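Local coordinates for Alr1585 protein (Nostoc sp., PDB 5C2I) that probably uses its haem to oxidise dyes and other substrates with hydrogen peroxide, as a dye-decolorizing (DyP-type) peroxidase that assembles into a tetramer of two asymmetric dimers, at residues Gln112-Asp116 and Lys117-Met121; Phe314-Asp317 and Gly318-Ala321; Phe399-Ser402 and Arg403-Pro407; Pro407-Phe410 and Val411-Thr415. The protein carries 1 engineered substitution. All coordinates share one frame; numbering follows the deposited sequence.

Interaction 1 (Gln112-Asp116 and Lys117-Met121)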
loop_
_atom_site.group_PDB
_atom_site.type_symbol
_atom_site.label_atom_id
_atom_site.label_comp_id
_atom_site.label_asym_id
_atom_site.label_seq_id
_atom_site.Cartn_x
_atom_site.Cartn_y
_atom_site.Cartn_z
ATOM N N GLN A 112 -8.168 5.680 53.358
ATOM C CA GLN A 112 -7.858 4.581 52.418
ATOM C C GLN A 112 -7.767 5.020 50.951
ATOM O O GLN A 112 -7.536 4.212 50.050
ATOM C CB GLN A 112 -8.919 3.466 52.522
ATOM C CG GLN A 112 -8.899 2.860 53.901
ATOM C CD GLN A 112 -7.572 2.214 54.294
ATOM O OE1 GLN A 112 -7.069 2.488 55.352
ATOM N NE2 GLN A 112 -7.009 1.359 53.441
ATOM N N ILE A 113 -8.024 6.287 50.707
ATOM C CA ILE A 113 -7.924 6.811 49.348
ATOM C C ILE A 113 -6.435 7.053 49.093
ATOM O O ILE A 113 -5.738 7.534 49.961
ATOM C CB ILE A 113 -8.786 8.082 49.200
ATOM C CG1 ILE A 113 -10.279 7.685 49.374
ATOM C CG2 ILE A 113 -8.532 8.818 47.877
ATOM C CD1 ILE A 113 -11.255 8.832 49.304
ATOM N N PRO A 114 -5.945 6.717 47.894
ATOM C CA PRO A 114 -4.553 7.024 47.583
ATOM C C PRO A 114 -4.139 8.424 48.022
ATOM O O PRO A 114 -4.898 9.396 47.827
ATOM C CB PRO A 114 -4.472 6.806 46.050
ATOM C CG PRO A 114 -5.504 5.722 45.808
ATOM C CD PRO A 114 -6.631 6.076 46.751
ATOM N N GLY A 115 -2.938 8.512 48.594
ATOM C CA GLY A 115 -2.503 9.696 49.295
ATOM C C GLY A 115 -1.929 10.854 48.506
ATOM O O GLY A 115 -1.764 11.936 49.069
ATOM N N ASP A 116 -1.645 10.679 47.226
ATOM C CA ASP A 116 -0.985 11.745 46.433
ATOM C C ASP A 116 -1.788 13.025 46.469
ATOM O O ASP A 116 -3.004 13.013 46.221
ATOM C CB ASP A 116 -0.778 11.247 44.999
ATOM C CG ASP A 116 -0.139 12.279 44.099
ATOM O OD1 ASP A 116 -0.874 13.083 43.506
ATOM O OD2 ASP A 116 1.101 12.285 44.021
ATOM N N LYS A 117 -1.155 14.161 46.795
ATOM C CA LYS A 117 -1.951 15.399 47.019
ATOM C C LYS A 117 -2.617 15.958 45.753
ATOM O O LYS A 117 -3.811 16.301 45.784
ATOM C CB LYS A 117 -1.132 16.491 47.738
ATOM C CG LYS A 117 -0.794 16.207 49.180
ATOM C CD LYS A 117 0.000 17.385 49.759
ATOM C CE LYS A 117 0.100 17.346 51.273
ATOM N NZ LYS A 117 0.342 15.968 51.780
ATOM N N PRO A 118 -1.883 16.053 44.628
ATOM C CA PRO A 118 -2.558 16.532 43.431
ATOM C C PRO A 118 -3.720 15.602 43.057
ATOM O O PRO A 118 -4.795 16.082 42.669
ATOM C CB PRO A 118 -1.447 16.497 42.379
ATOM C CG PRO A 118 -0.206 16.806 43.194
ATOM C CD PRO A 118 -0.418 16.099 44.489
ATOM N N PHE A 119 -3.498 14.304 43.151
ATOM C CA PHE A 119 -4.567 13.319 42.832
ATOM C C PHE A 119 -5.813 13.607 43.677
ATOM O O PHE A 119 -6.917 13.664 43.140
ATOM C CB PHE A 119 -4.043 11.888 43.071
ATOM C CG PHE A 119 -5.129 10.869 43.225
ATOM C CD1 PHE A 119 -5.754 10.359 42.125
ATOM C CD2 PHE A 119 -5.558 10.479 44.485
ATOM C CE1 PHE A 119 -6.758 9.394 42.263
ATOM C CE2 PHE A 119 -6.545 9.516 44.639
ATOM C CZ PHE A 119 -7.165 8.988 43.530
ATOM N N ARG A 120 -5.617 13.864 44.970
ATOM C CA ARG A 120 -6.757 14.199 45.859
ATOM C C ARG A 120 -7.415 15.530 45.551
ATOM O O ARG A 120 -8.643 15.672 45.611
ATOM C CB ARG A 120 -6.334 14.184 47.285
ATOM C CG ARG A 120 -6.015 12.789 47.761
ATOM C CD ARG A 120 -5.782 12.822 49.242
ATOM N NE ARG A 120 -5.803 11.485 49.750
ATOM C CZ ARG A 120 -5.980 11.162 51.001
ATOM N NH1 ARG A 120 -6.111 12.086 51.914
ATOM N NH2 ARG A 120 -5.957 9.900 51.317
ATOM N N MET A 121 -6.623 16.492 45.165
ATOM C CA MET A 121 -7.158 17.804 44.851
ATOM C C MET A 121 -7.984 17.777 43.556
ATOM O O MET A 121 -8.972 18.481 43.441
ATOM C CB MET A 121 -6.003 18.810 44.767
ATOM C CG MET A 121 -5.391 19.077 46.140
ATOM S SD MET A 121 -3.765 19.816 46.030
ATOM C CE MET A 121 -4.208 21.582 45.930
#
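An aspartate N-cap starts the short helix 117-121: D116 OD1 takes the amide hydrogen of F119 N at 2.9 Å, presenting the lone pair that faces away from its other oxygen. D116 holds CG anti to its own nitrogen (chi1 179°), which folds the carboxylate back over the first turn, where OD1 also rests 3.2 Å from P118 CD. The main chain adds R120 N to D116 O, an i to i+4 bond. From that same turn the extended side chain of R120 runs back along the incoming loop. Its NH2 donates a hydrogen bond to I113 O at 2.7 Å and its NE another to P114 O at 3.0 Å. Both oxygens lie at the guanidinium edge and near its plane, although each donor stands well above the plane of the carbonyl it meets. The F119 ring packs against the loop, CE2 lying 3.7 Å from P114 CB and 3.9 Å from I113 CG2, and Y103 of helix 100-105 touches all three residues. D116 OD2 is hydrogen-bonded to I393 N, so the cap is fixed from the second half of the chain. Two bonds to successive carbonyls set the guanidinium's rotation and tie loop to helix.

Interaction 2 (Phe314-Asp317 and Gly318-Ala321)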
loop_
_atom_site.group_PDB
_atom_site.type_symbol
_atom_site.label_atom_id
_atom_site.label_comp_id
_atom_site.label_asym_id
_atom_site.label_seq_id
_atom_site.Cartn_x
_atom_site.Cartn_y
_atom_site.Cartn_z
ATOM N N PHE A 314 22.790 10.416 24.708
ATOM C CA PHE A 314 23.481 11.653 24.808
ATOM C C PHE A 314 23.183 12.301 26.115
ATOM O O PHE A 314 22.227 11.932 26.829
ATOM C CB PHE A 314 23.083 12.595 23.663
ATOM C CG PHE A 314 21.640 13.018 23.673
ATOM C CD1 PHE A 314 20.667 12.241 23.093
ATOM C CD2 PHE A 314 21.255 14.193 24.308
ATOM C CE1 PHE A 314 19.331 12.616 23.137
ATOM C CE2 PHE A 314 19.936 14.570 24.347
ATOM C CZ PHE A 314 18.949 13.776 23.762
ATOM N N ASN A 315 24.031 13.266 26.421
ATOM C CA ASN A 315 23.736 14.150 27.516
ATOM C C ASN A 315 24.158 15.526 26.995
ATOM O O ASN A 315 24.464 15.686 25.807
ATOM C CB ASN A 315 24.442 13.689 28.797
ATOM C CG ASN A 315 25.940 13.545 28.620
ATOM O OD1 ASN A 315 26.581 14.442 28.106
ATOM N ND2 ASN A 315 26.496 12.400 28.979
ATOM N N TYR A 316 24.172 16.517 27.856
ATOM C CA TYR A 316 24.520 17.839 27.360
ATOM C C TYR A 316 25.935 18.280 27.828
ATOM O O TYR A 316 26.285 19.479 27.767
ATOM C CB TYR A 316 23.461 18.812 27.833
ATOM C CG TYR A 316 22.076 18.478 27.296
ATOM C CD1 TYR A 316 21.813 18.541 25.939
ATOM C CD2 TYR A 316 21.028 18.124 28.149
ATOM C CE1 TYR A 316 20.549 18.249 25.441
ATOM C CE2 TYR A 316 19.747 17.808 27.658
ATOM C CZ TYR A 316 19.518 17.855 26.315
ATOM O OH TYR A 316 18.256 17.546 25.826
ATOM N N ASP A 317 26.762 17.306 28.216
ATOM C CA ASP A 317 28.148 17.556 28.657
ATOM C C ASP A 317 29.028 18.162 27.564
ATOM O O ASP A 317 29.977 18.859 27.889
ATOM C CB ASP A 317 28.831 16.274 29.210
ATOM C CG ASP A 317 28.214 15.771 30.532
ATOM O OD1 ASP A 317 27.227 16.334 31.042
ATOM O OD2 ASP A 317 28.697 14.741 31.059
ATOM N N GLY A 318 28.749 17.902 26.288
ATOM C CA GLY A 318 29.434 18.533 25.171
ATOM C C GLY A 318 28.816 19.861 24.756
ATOM O O GLY A 318 29.222 20.436 23.738
ATOM N N ASP A 319 27.896 20.376 25.570
ATOM C CA ASP A 319 27.026 21.503 25.206
ATOM C C ASP A 319 26.662 22.288 26.467
ATOM O O ASP A 319 25.500 22.675 26.668
ATOM C CB ASP A 319 25.785 20.951 24.513
ATOM C CG ASP A 319 24.934 22.015 23.830
ATOM O OD1 ASP A 319 25.405 23.148 23.598
ATOM O OD2 ASP A 319 23.797 21.643 23.454
ATOM N N LEU A 320 27.669 22.542 27.309
ATOM C CA LEU A 320 27.437 23.173 28.598
ATOM C C LEU A 320 26.903 24.599 28.469
ATOM O O LEU A 320 26.132 25.036 29.300
ATOM C CB LEU A 320 28.724 23.207 29.434
ATOM C CG LEU A 320 29.312 21.837 29.790
ATOM C CD1 LEU A 320 30.629 21.929 30.575
ATOM C CD2 LEU A 320 28.307 21.011 30.555
ATOM N N ALA A 321 27.324 25.316 27.439
ATOM C CA ALA A 321 26.832 26.675 27.252
ATOM C C ALA A 321 25.508 26.707 26.466
ATOM O O ALA A 321 25.020 27.798 26.157
ATOM C CB ALA A 321 27.876 27.516 26.579
#
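A type I beta turn from Y316 to D319, entered through an Asx turn at N315, shapes this part of the long loop between helices 281-289 and 330-334, close to the haem. D319 N closes the beta turn on Y316 O at 2.9 Å; the bond is bent, 138° at the hydrogen, and the donor stands far above the carbonyl plane. One step earlier, N315 OD1 accepts from D317 N at 2.9 Å. The N315 side chain, with chi1 at 56°, curls its amide oxygen over the following peptide to make that bond, while its ND2 is held by K227 O.

Beyond the turn L320 folds back over it. Its CG sits 3.6 Å from D317 O, and CD2 lies 3.8 Å from both Y316 O and D317 O, an apolar branch laid against two carbonyls. The D319 side chain takes another course: CG is anti to the nitrogen (chi1 -168°), OD2 comes no closer than 4.4 Å to Y316 CD1, obliquely to the ring, and the carboxylate is gripped from outside. T299 OG1 and C325 N bond to OD2, and K324 N to OD1. D317 points its carboxylate the other way, into a salt bridge with R342, and Y316 OH shares a hydrogen bond with T331 OG1.

The two turn bonds grip one peptide from both ends: its N-H (D317 N) gives to N315 OD1 and its carbonyl (Y316 O) takes D319 N. Both aspartates are held by partners elsewhere, which is consistent with a well-fixed backbone under Y316, whose side chain comes about 5 Å from the haem.

Interaction 3 (Phe399-Ser402 and Arg403-Pro407). With HEM (protoporphyrin IX containing Fe), chain E.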
loop_
_atom_site.group_PDB
_atom_site.type_symbol
_atom_site.label_atom_id
_atom_site.label_comp_id
_atom_site.label_asym_id
_atom_site.label_seq_id
_atom_site.Cartn_x
_atom_site.Cartn_y
_atom_site.Cartn_z
ATOM N N PHE A 399 5.749 18.918 38.798
ATOM C CA PHE A 399 7.085 19.506 38.947
ATOM C C PHE A 399 7.671 19.879 37.586
ATOM O O PHE A 399 8.129 20.991 37.399
ATOM C CB PHE A 399 7.987 18.529 39.689
ATOM C CG PHE A 399 9.246 19.133 40.224
ATOM C CD1 PHE A 399 10.357 19.313 39.396
ATOM C CD2 PHE A 399 9.355 19.465 41.575
ATOM C CE1 PHE A 399 11.531 19.863 39.901
ATOM C CE2 PHE A 399 10.537 19.982 42.082
ATOM C CZ PHE A 399 11.619 20.226 41.235
ATOM N N MET A 400 7.584 18.951 36.631
ATOM C CA MET A 400 8.140 19.135 35.327
ATOM C C MET A 400 7.473 20.338 34.627
ATOM O O MET A 400 8.170 21.202 34.069
ATOM C CB MET A 400 7.997 17.866 34.523
ATOM C CG MET A 400 8.675 17.851 33.190
ATOM S SD MET A 400 8.550 16.229 32.414
ATOM C CE MET A 400 9.750 15.337 33.385
ATOM N N GLN A 401 6.140 20.389 34.664
ATOM C CA GLN A 401 5.411 21.503 34.031
ATOM C C GLN A 401 5.680 22.821 34.763
ATOM O O GLN A 401 6.018 23.843 34.127
ATOM C CB GLN A 401 3.916 21.219 34.004
ATOM C CG GLN A 401 3.085 22.270 33.270
ATOM C CD GLN A 401 3.142 22.131 31.767
ATOM O OE1 GLN A 401 2.908 21.049 31.208
ATOM N NE2 GLN A 401 3.473 23.210 31.097
ATOM N N SER A 402 5.486 22.817 36.077
ATOM C CA SER A 402 5.442 24.058 36.827
ATOM C C SER A 402 6.808 24.637 37.181
ATOM O O SER A 402 6.956 25.860 37.254
ATOM C CB SER A 402 4.556 23.907 38.081
ATOM O OG SER A 402 5.205 23.146 39.092
ATOM N N ARG A 403 7.793 23.774 37.412
ATOM C CA ARG A 403 9.114 24.218 37.864
ATOM C C ARG A 403 10.141 24.243 36.754
ATOM O O ARG A 403 11.158 24.946 36.848
ATOM C CB ARG A 403 9.604 23.319 39.014
ATOM C CG ARG A 403 8.610 23.202 40.184
ATOM C CD ARG A 403 8.772 24.309 41.196
ATOM N NE ARG A 403 10.113 24.340 41.818
ATOM C CZ ARG A 403 10.438 23.834 43.017
ATOM N NH1 ARG A 403 9.530 23.226 43.778
ATOM N NH2 ARG A 403 11.701 23.934 43.455
ATOM N N TRP A 404 9.947 23.436 35.727
ATOM C CA TRP A 404 10.913 23.334 34.612
ATOM C C TRP A 404 10.403 24.001 33.330
ATOM O O TRP A 404 10.993 24.985 32.867
ATOM C CB TRP A 404 11.308 21.875 34.356
ATOM C CG TRP A 404 12.172 21.293 35.461
ATOM C CD1 TRP A 404 12.704 21.961 36.552
ATOM C CD2 TRP A 404 12.689 19.950 35.526
ATOM N NE1 TRP A 404 13.458 21.090 37.299
ATOM C CE2 TRP A 404 13.476 19.862 36.675
ATOM C CE3 TRP A 404 12.551 18.827 34.717
ATOM C CZ2 TRP A 404 14.154 18.667 37.041
ATOM C CZ3 TRP A 404 13.186 17.633 35.090
ATOM C CH2 TRP A 404 13.973 17.566 36.237
ATOM N N ALA A 405 9.304 23.504 32.788
ATOM C CA ALA A 405 8.781 24.026 31.533
ATOM C C ALA A 405 8.324 25.490 31.597
ATOM O O ALA A 405 8.735 26.311 30.770
ATOM C CB ALA A 405 7.691 23.124 30.979
ATOM N N ASN A 406 7.497 25.829 32.563
ATOM C CA ASN A 406 6.928 27.170 32.628
ATOM C C ASN A 406 7.893 28.299 32.984
ATOM O O ASN A 406 7.844 29.341 32.347
ATOM C CB ASN A 406 5.750 27.203 33.608
ATOM C CG ASN A 406 4.567 26.369 33.143
ATOM O OD1 ASN A 406 4.514 25.880 32.015
ATOM N ND2 ASN A 406 3.605 26.212 34.034
ATOM N N PRO A 407 8.779 28.104 33.987
ATOM C CA PRO A 407 9.455 29.307 34.475
ATOM C C PRO A 407 10.501 29.884 33.519
ATOM O O PRO A 407 11.274 29.140 32.891
ATOM C CB PRO A 407 10.159 28.834 35.743
ATOM C CG PRO A 407 9.343 27.659 36.208
ATOM C CD PRO A 407 8.943 26.978 34.928
HETATM C CHA HEM E . 9.911 14.575 24.762
HETATM C CHB HEM E . 6.539 16.572 21.952
HETATM C CHC HEM E . 3.926 17.640 25.882
HETATM C CHD HEM E . 7.434 15.863 28.659
HETATM C C1A HEM E . 9.230 15.045 23.651
HETATM C C2A HEM E . 9.700 14.965 22.307
HETATM C C3A HEM E . 8.752 15.525 21.524
HETATM C C4A HEM E . 7.696 15.924 22.374
HETATM C CMA HEM E . 8.752 15.660 20.025
HETATM C CAA HEM E . 11.021 14.361 21.811
HETATM C CBA HEM E . 11.045 12.864 21.492
HETATM C CGA HEM E . 10.718 12.093 22.742
HETATM O O1A HEM E . 11.598 11.815 23.608
HETATM O O2A HEM E . 9.551 11.736 22.915
HETATM C C1B HEM E . 5.518 16.990 22.803
HETATM C C2B HEM E . 4.290 17.590 22.354
HETATM C C3B HEM E . 3.552 17.847 23.424
HETATM C C4B HEM E . 4.375 17.453 24.570
HETATM C CMB HEM E . 3.930 17.826 20.930
HETATM C CAB HEM E . 2.179 18.392 23.566
HETATM C CBB HEM E . 1.239 18.319 22.607
HETATM C C1C HEM E . 4.681 17.294 27.015
HETATM C C2C HEM E . 4.363 17.589 28.325
HETATM C C3C HEM E . 5.378 17.102 29.108
HETATM C C4C HEM E . 6.296 16.487 28.249
HETATM C CMC HEM E . 3.123 18.256 28.844
HETATM C CAC HEM E . 5.565 17.188 30.556
HETATM C CBC HEM E . 5.151 18.121 31.377
HETATM C C1D HEM E . 8.321 15.268 27.764
HETATM C C2D HEM E . 9.488 14.533 28.240
HETATM C C3D HEM E . 10.204 14.214 27.171
HETATM C C4D HEM E . 9.416 14.727 26.029
HETATM C CMD HEM E . 9.865 14.202 29.675
HETATM C CAD HEM E . 11.474 13.414 27.160
HETATM C CBD HEM E . 12.732 14.264 27.376
HETATM C CGD HEM E . 13.936 13.379 27.392
HETATM O O1D HEM E . 14.830 13.660 26.599
HETATM O O2D HEM E . 14.053 12.384 28.187
HETATM N NA HEM E . 8.037 15.703 23.687
HETATM N NB HEM E . 5.539 17.008 24.099
HETATM N NC HEM E . 5.910 16.707 26.957
HETATM N ND HEM E . 8.350 15.432 26.440
HETATM FE FE HEM E . 7.002 16.225 25.311
HETATM O O HOH W 1 5.696 14.286 25.313
#
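F399 and W404 meet edge to face: the rim of the phenylalanine ring points at the five-membered ring of the indole, planes 85° apart and centroids 5.2 Å apart, with F399 CE1 3.5 Å from W404 NE1. One flat face of F399 is taken by R403, whose CG stands 4.0 Å above the ring centre in a CH-pi contact. R403 then doubles over at chi2 and chi3, which sets F399 CE2 over one face of the guanidinium, 3.8 Å from R403 NH1, with the two planes 38° apart. H360 stacks on F399 as well, and F410 stacks on W404.

On another flank, Q401 and N406 join amide to amide: Q401 NE2 donates to N406 OD1 at 3.0 Å, the planes turned well away from coplanar. The bend of Q401 at chi2 (79°) turns its amide toward N406 while OE1 lies 3.7 Å from the haem methyl CMC. N406 OD1 also accepts from Q423 N, and Q401 NE2 also donates to I421 O. M400, extended as far as its sulfur, reaches the haem edge, SD 3.6 Å from vinyl atom CAC.

Through the backbone, A405 N bonds M400 O at 2.9 Å and N406 N bonds Q401 O, both i to i+5. These wider, pi-type turns belong to helix 397-405, which lines the haem pocket with M400 and Q401 beside a cofactor whose iron carries a water.

Interaction 4 (Pro407-Phe410 and Val411-Thr415)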
loop_
_atom_site.group_PDB
_atom_site.type_symbol
_atom_site.label_atom_id
_atom_site.label_comp_id
_atom_site.label_asym_id
_atom_site.label_seq_id
_atom_site.Cartn_x
_atom_site.Cartn_y
_atom_site.Cartn_z
ATOM N N PRO A 407 8.779 28.104 33.987
ATOM C CA PRO A 407 9.455 29.307 34.475
ATOM C C PRO A 407 10.501 29.884 33.519
ATOM O O PRO A 407 11.274 29.140 32.891
ATOM C CB PRO A 407 10.159 28.834 35.743
ATOM C CG PRO A 407 9.343 27.659 36.208
ATOM C CD PRO A 407 8.943 26.978 34.928
ATOM N N GLN A 408 10.533 31.216 33.443
ATOM C CA GLN A 408 11.534 31.872 32.569
ATOM C C GLN A 408 12.971 31.677 33.087
ATOM O O GLN A 408 13.892 31.783 32.311
ATOM C CB GLN A 408 11.220 33.343 32.322
ATOM C CG GLN A 408 11.391 34.181 33.564
ATOM C CD GLN A 408 11.486 35.705 33.341
ATOM O OE1 GLN A 408 10.532 36.353 32.971
ATOM N NE2 GLN A 408 12.646 36.275 33.655
ATOM N N ASN A 409 13.155 31.421 34.391
ATOM C CA ASN A 409 14.488 31.348 34.960
ATOM C C ASN A 409 14.964 29.916 35.242
ATOM O O ASN A 409 15.944 29.711 35.952
ATOM C CB ASN A 409 14.578 32.211 36.209
ATOM C CG ASN A 409 14.429 33.691 35.883
ATOM O OD1 ASN A 409 14.610 34.115 34.719
ATOM N ND2 ASN A 409 14.196 34.479 36.903
ATOM N N PHE A 410 14.326 28.941 34.592
ATOM C CA PHE A 410 14.847 27.581 34.629
ATOM C C PHE A 410 15.391 27.167 33.256
ATOM O O PHE A 410 14.697 27.323 32.260
ATOM C CB PHE A 410 13.775 26.556 35.060
ATOM C CG PHE A 410 14.321 25.145 35.123
ATOM C CD1 PHE A 410 15.011 24.727 36.238
ATOM C CD2 PHE A 410 14.291 24.315 34.013
ATOM C CE1 PHE A 410 15.607 23.462 36.287
ATOM C CE2 PHE A 410 14.885 23.062 34.038
ATOM C CZ PHE A 410 15.548 22.630 35.180
ATOM N N VAL A 411 16.549 26.517 33.168
ATOM C CA VAL A 411 17.478 26.208 34.277
ATOM C C VAL A 411 18.335 27.403 34.656
ATOM O O VAL A 411 18.938 27.412 35.724
ATOM C CB VAL A 411 18.413 25.013 33.894
ATOM C CG1 VAL A 411 19.431 25.415 32.823
ATOM C CG2 VAL A 411 19.107 24.460 35.139
ATOM N N GLN A 412 18.401 28.417 33.799
ATOM C CA GLN A 412 19.143 29.631 34.165
ATOM C C GLN A 412 18.292 30.868 33.875
ATOM O O GLN A 412 17.283 30.792 33.145
ATOM C CB GLN A 412 20.540 29.651 33.528
ATOM C CG GLN A 412 20.616 29.705 32.040
ATOM C CD GLN A 412 22.027 30.083 31.546
ATOM O OE1 GLN A 412 23.044 29.795 32.205
ATOM N NE2 GLN A 412 22.088 30.732 30.382
ATOM N N VAL A 413 18.673 31.969 34.511
ATOM C CA VAL A 413 17.952 33.214 34.402
ATOM C C VAL A 413 17.801 33.568 32.921
ATOM O O VAL A 413 18.711 33.371 32.116
ATOM C CB VAL A 413 18.685 34.353 35.174
ATOM C CG1 VAL A 413 18.010 35.683 34.927
ATOM C CG2 VAL A 413 18.712 34.058 36.666
ATOM N N ASN A 414 16.614 34.035 32.560
ATOM C CA ASN A 414 16.277 34.456 31.191
ATOM C C ASN A 414 16.339 33.379 30.118
ATOM O O ASN A 414 16.503 33.700 28.950
ATOM C CB ASN A 414 17.085 35.680 30.768
ATOM C CG ASN A 414 16.845 36.849 31.684
ATOM O OD1 ASN A 414 15.730 37.057 32.158
ATOM N ND2 ASN A 414 17.879 37.562 31.996
ATOM N N THR A 415 16.199 32.120 30.519
ATOM C CA THR A 415 16.009 31.029 29.558
ATOM C C THR A 415 14.690 31.168 28.809
ATOM O O THR A 415 14.610 30.942 27.591
ATOM C CB THR A 415 16.043 29.671 30.274
ATOM O OG1 THR A 415 17.346 29.510 30.875
ATOM C CG2 THR A 415 15.761 28.530 29.297
#
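F410 lays one ring face over the side chain of V411, whose CB sits 3.9 Å from the ring centroid and only 7° off the normal, a CH-pi contact between neighbours. The cis peptide linking them brings their CA atoms to 3.0 Å and lets the ring fold back over the next residue. V411 CG2 comes 3.8 Å from F410 CE1. Helix 339-343 abuts the pair, with T340 on F410 and L343 on V411.

Two beta turns flank this cis bond, type I from P407 to F410 and type II from Q412 to T415, in the loop that leaves helix 397-405. A nearly straight hydrogen bond (175°) from N414 N to N409 OD1, 2.9 Å long, joins the turns; Q408 NE2, from within the first, is the second donor to that oxygen at 3.1 Å, and the two come from opposite faces of the N409 amide plane. Within the second turn Q412 O is gripped twice by T415, by OG1 at 2.6 Å and by the backbone N, both on one face of the carbonyl. T415 CB also packs 3.4 Å from F410 O, an oxygen that accepts from K333 NZ.

Read from the N terminus, the four contacts come in series, and each folds a continuous stretch on itself. Interaction 1, in the N-terminal half of the chain, joins a loop to helix 117-121 and lies about 21 Å, centre to centre, from interaction 3. Interaction 2 follows in the C-terminal half, shaping the long loop before helix 330-334; its centre is about 17 Å from that of interaction 4. Interaction 3 lies on helix 397-405 beside the haem and hands on directly to interaction 4 through the shared P407. These last two touch: W404 CD1 lies 3.2 Å from F410 CZ, packing the helix against the turns beyond it. No contact nests within or crosses another.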